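Local coordinates for protein PurR transcriptional regulator (Vibrio parahaemolyticus, PDB 3D8U) that probably acts as a DNA-binding transcription regulator of the LacI/PurR family, with a periplasmic-binding-protein-like domain of the kind that senses small effectors in its relatives, at residues 6-11 against 64-69. Residues are numbered along the deposited sequence; the frame is centred on the assembly and turned at random.
Sequences IALIIP and VLFGSE
Phe66 has CG turned away from its carbonyl carbon and beside its backbone N (chi1 -75°), which turns one face of the ring to Pro11, while Leu8, with CG opposite its own N (chi1 162°), sends CD1 to the rim of the same ring. The proline is well chosen for the face: Pro11 CD, a carbon polarised by the neighbouring nitrogen, stands 4.1 Å from the centroid of the Phe66 ring in a CH-pi contact shifted toward the rim. Leu8 CD1 approaches the edge in the ring plane, 3.7 Å from Phe66 CE2, and Ile10 CD1 reaches that same carbon obliquely. The ring thus gathers three aliphatic groups where the two strands begin to part. Earlier, the backbones run side by side in parallel. Val64 N donates to Ala7 O at 2.8 Å, whereas the return bond from Ile9 N to Val64 O is weak at 3.4 Å. Val64 O also receives a CA-H...O contact from Leu8. The branched Val64 suits an extended strand, and its CG1 touches both Ile6 CD1 and Leu8 CD1, the latter at 3.6 Å. Leu8 and Val64 belong to the face covered by helix 16-32, where Leu22 and Phe25 meet them. On the other face Ile9 and Leu65, bulky aliphatic residues suited to a buried position, lie alongside each other, Ile9 CG1 being 3.8 Å from Leu65 CD2, and helix 45-56 packs over both through Glu48. Phe21 adds an edge-to-face partner to Phe66. With helices on both faces and strand 6-10 set between 36-40 and 63-66, this apolar pairing forms part of the core of a parallel Rossmann-like alpha/beta sheet, as in the N-terminal subdomain of the LacI-family periplasmic-binding-protein fold.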
ATOM      1  N   ILE B   6      -6.087   7.035 -23.073  1.00 83.67           N
ATOM      2  CA  ILE B   6      -5.003   6.080 -22.807  1.00 83.53           C
ATOM      3  C   ILE B   6      -5.263   5.167 -21.581  1.00 83.45           C
ATOM      4  O   ILE B   6      -5.613   5.639 -20.486  1.00 83.38           O
ATOM      5  CB  ILE B   6      -3.635   6.832 -22.720  1.00 83.50           C
ATOM      6  CG1 ILE B   6      -2.460   5.890 -22.417  1.00 83.40           C
ATOM      7  CG2 ILE B   6      -3.716   7.978 -21.721  1.00 83.88           C
ATOM      8  CD1 ILE B   6      -2.290   5.519 -20.950  1.00 82.70           C
ATOM      9  N   ALA B   7      -5.070   3.863 -21.780  1.00 83.07           N
ATOM     10  CA  ALA B   7      -5.491   2.862 -20.805  1.00 82.96           C
ATOM     11  C   ALA B   7      -4.344   2.131 -20.127  1.00 82.74           C
ATOM     12  O   ALA B   7      -3.279   1.929 -20.716  1.00 83.01           O
ATOM     13  CB  ALA B   7      -6.461   1.865 -21.441  1.00 83.02           C
ATOM     14  N   LEU B   8      -4.582   1.732 -18.882  1.00 82.10           N
ATOM     15  CA  LEU B   8      -3.561   1.106 -18.066  1.00 81.49           C
ATOM     16  C   LEU B   8      -4.199   0.124 -17.093  1.00 81.22           C
ATOM     17  O   LEU B   8      -5.117   0.468 -16.343  1.00 81.01           O
ATOM     18  CB  LEU B   8      -2.768   2.177 -17.316  1.00 81.47           C
ATOM     19  CG  LEU B   8      -1.958   1.733 -16.105  1.00 80.81           C
ATOM     20  CD1 LEU B   8      -0.590   1.298 -16.544  1.00 80.85           C
ATOM     21  CD2 LEU B   8      -1.857   2.875 -15.133  1.00 80.38           C
ATOM     22  N   ILE B   9      -3.700  -1.105 -17.117  1.00 80.63           N
ATOM     23  CA  ILE B   9      -4.226  -2.146 -16.255  1.00 79.97           C
ATOM     24  C   ILE B   9      -3.220  -2.482 -15.169  1.00 79.25           C
ATOM     25  O   ILE B   9      -2.173  -3.089 -15.421  1.00 79.06           O
ATOM     26  CB  ILE B   9      -4.635  -3.393 -17.055  1.00 80.00           C
ATOM     27  CG1 ILE B   9      -5.515  -2.987 -18.240  1.00 80.18           C
ATOM     28  CG2 ILE B   9      -5.367  -4.392 -16.160  1.00 80.49           C
ATOM     29  CD1 ILE B   9      -5.903  -4.139 -19.164  1.00 80.47           C
ATOM     30  N   ILE B  10      -3.558  -2.050 -13.961  1.00 78.70           N
ATOM     31  CA  ILE B  10      -2.793  -2.317 -12.751  1.00 78.25           C
ATOM     32  C   ILE B  10      -2.961  -3.773 -12.324  1.00 77.99           C
ATOM     33  O   ILE B  10      -4.058  -4.329 -12.425  1.00 77.85           O
ATOM     34  CB  ILE B  10      -3.255  -1.350 -11.615  1.00 78.34           C
ATOM     35  CG1 ILE B  10      -2.634   0.046 -11.778  1.00 78.12           C
ATOM     36  CG2 ILE B  10      -2.989  -1.917 -10.221  1.00 78.58           C
ATOM     37  CD1 ILE B  10      -1.188   0.064 -12.300  1.00 78.12           C
ATOM     38  N   PRO B  11      -1.869  -4.402 -11.865  1.00 77.98           N
ATOM     39  CA  PRO B  11      -1.921  -5.770 -11.353  1.00 78.03           C
ATOM     40  C   PRO B  11      -2.257  -5.860  -9.864  1.00 77.93           C
ATOM     41  O   PRO B  11      -3.004  -6.743  -9.468  1.00 77.64           O
ATOM     42  CB  PRO B  11      -0.509  -6.288 -11.615  1.00 78.05           C
ATOM     43  CG  PRO B  11       0.365  -5.084 -11.496  1.00 78.02           C
ATOM     44  CD  PRO B  11      -0.495  -3.866 -11.836  1.00 78.23           C
ATOM     45  N   VAL B  64      -0.977   0.687 -21.621  1.00 78.91           N
ATOM     46  CA  VAL B  64       0.247   0.329 -20.897  1.00 79.10           C
ATOM     47  C   VAL B  64      -0.018  -0.749 -19.851  1.00 79.16           C
ATOM     48  O   VAL B  64      -0.970  -0.652 -19.079  1.00 79.16           O
ATOM     49  CB  VAL B  64       0.964   1.582 -20.310  1.00 79.01           C
ATOM     50  CG1 VAL B  64      -0.040   2.593 -19.825  1.00 79.69           C
ATOM     51  CG2 VAL B  64       1.922   1.212 -19.199  1.00 79.09           C
ATOM     52  N   LEU B  65       0.833  -1.776 -19.857  1.00 79.37           N
ATOM     53  CA  LEU B  65       0.612  -2.995 -19.078  1.00 79.76           C
ATOM     54  C   LEU B  65       1.810  -3.429 -18.245  1.00 79.97           C
ATOM     55  O   LEU B  65       2.961  -3.304 -18.671  1.00 80.05           O
ATOM     56  CB  LEU B  65       0.238  -4.152 -20.003  1.00 79.69           C
ATOM     57  CG  LEU B  65      -1.010  -4.040 -20.871  1.00 79.74           C
ATOM     58  CD1 LEU B  65      -1.255  -5.380 -21.525  1.00 80.08           C
ATOM     59  CD2 LEU B  65      -2.221  -3.611 -20.058  1.00 79.42           C
ATOM     60  N   PHE B  66       1.521  -3.971 -17.068  1.00 80.04           N
ATOM     61  CA  PHE B  66       2.543  -4.513 -16.199  1.00 80.28           C
ATOM     62  C   PHE B  66       2.789  -5.977 -16.520  1.00 80.56           C
ATOM     63  O   PHE B  66       1.874  -6.684 -16.945  1.00 80.66           O
ATOM     64  CB  PHE B  66       2.107  -4.351 -14.753  1.00 80.49           C
ATOM     65  CG  PHE B  66       2.230  -2.955 -14.254  1.00 80.30           C
ATOM     66  CD1 PHE B  66       3.186  -2.629 -13.301  1.00 80.61           C
ATOM     67  CD2 PHE B  66       1.411  -1.952 -14.752  1.00 81.02           C
ATOM     68  CE1 PHE B  66       3.323  -1.320 -12.829  1.00 81.06           C
ATOM     69  CE2 PHE B  66       1.543  -0.636 -14.300  1.00 82.01           C
ATOM     70  CZ  PHE B  66       2.504  -0.322 -13.331  1.00 81.89           C
ATOM     71  N   GLY B  67       4.031  -6.421 -16.329  1.00 80.85           N
ATOM     72  CA  GLY B  67       4.409  -7.821 -16.545  1.00 80.82           C
ATOM     73  C   GLY B  67       4.528  -8.212 -18.006  1.00 80.96           C
ATOM     74  O   GLY B  67       3.938  -7.587 -18.886  1.00 80.88           O
ATOM     75  N   SER B  68       5.303  -9.255 -18.267  1.00 81.18           N
ATOM     76  CA  SER B  68       5.495  -9.732 -19.625  1.00 81.05           C
ATOM     77  C   SER B  68       4.515 -10.843 -19.963  1.00 80.93           C
ATOM     78  O   SER B  68       4.142 -11.001 -21.124  1.00 81.16           O
ATOM     79  CB  SER B  68       6.926 -10.218 -19.822  1.00 81.09           C
ATOM     80  OG  SER B  68       7.024 -11.017 -20.992  1.00 81.64           O
ATOM     81  N   GLU B  69       4.115 -11.619 -18.955  1.00 80.75           N
ATOM     82  CA  GLU B  69       3.195 -12.742 -19.151  1.00 80.69           C
ATOM     83  C   GLU B  69       1.798 -12.218 -19.450  1.00 80.73           C
ATOM     84  O   GLU B  69       1.269 -11.413 -18.681  1.00 81.00           O
ATOM     85  CB  GLU B  69       3.171 -13.651 -17.920  1.00 80.45           C
TER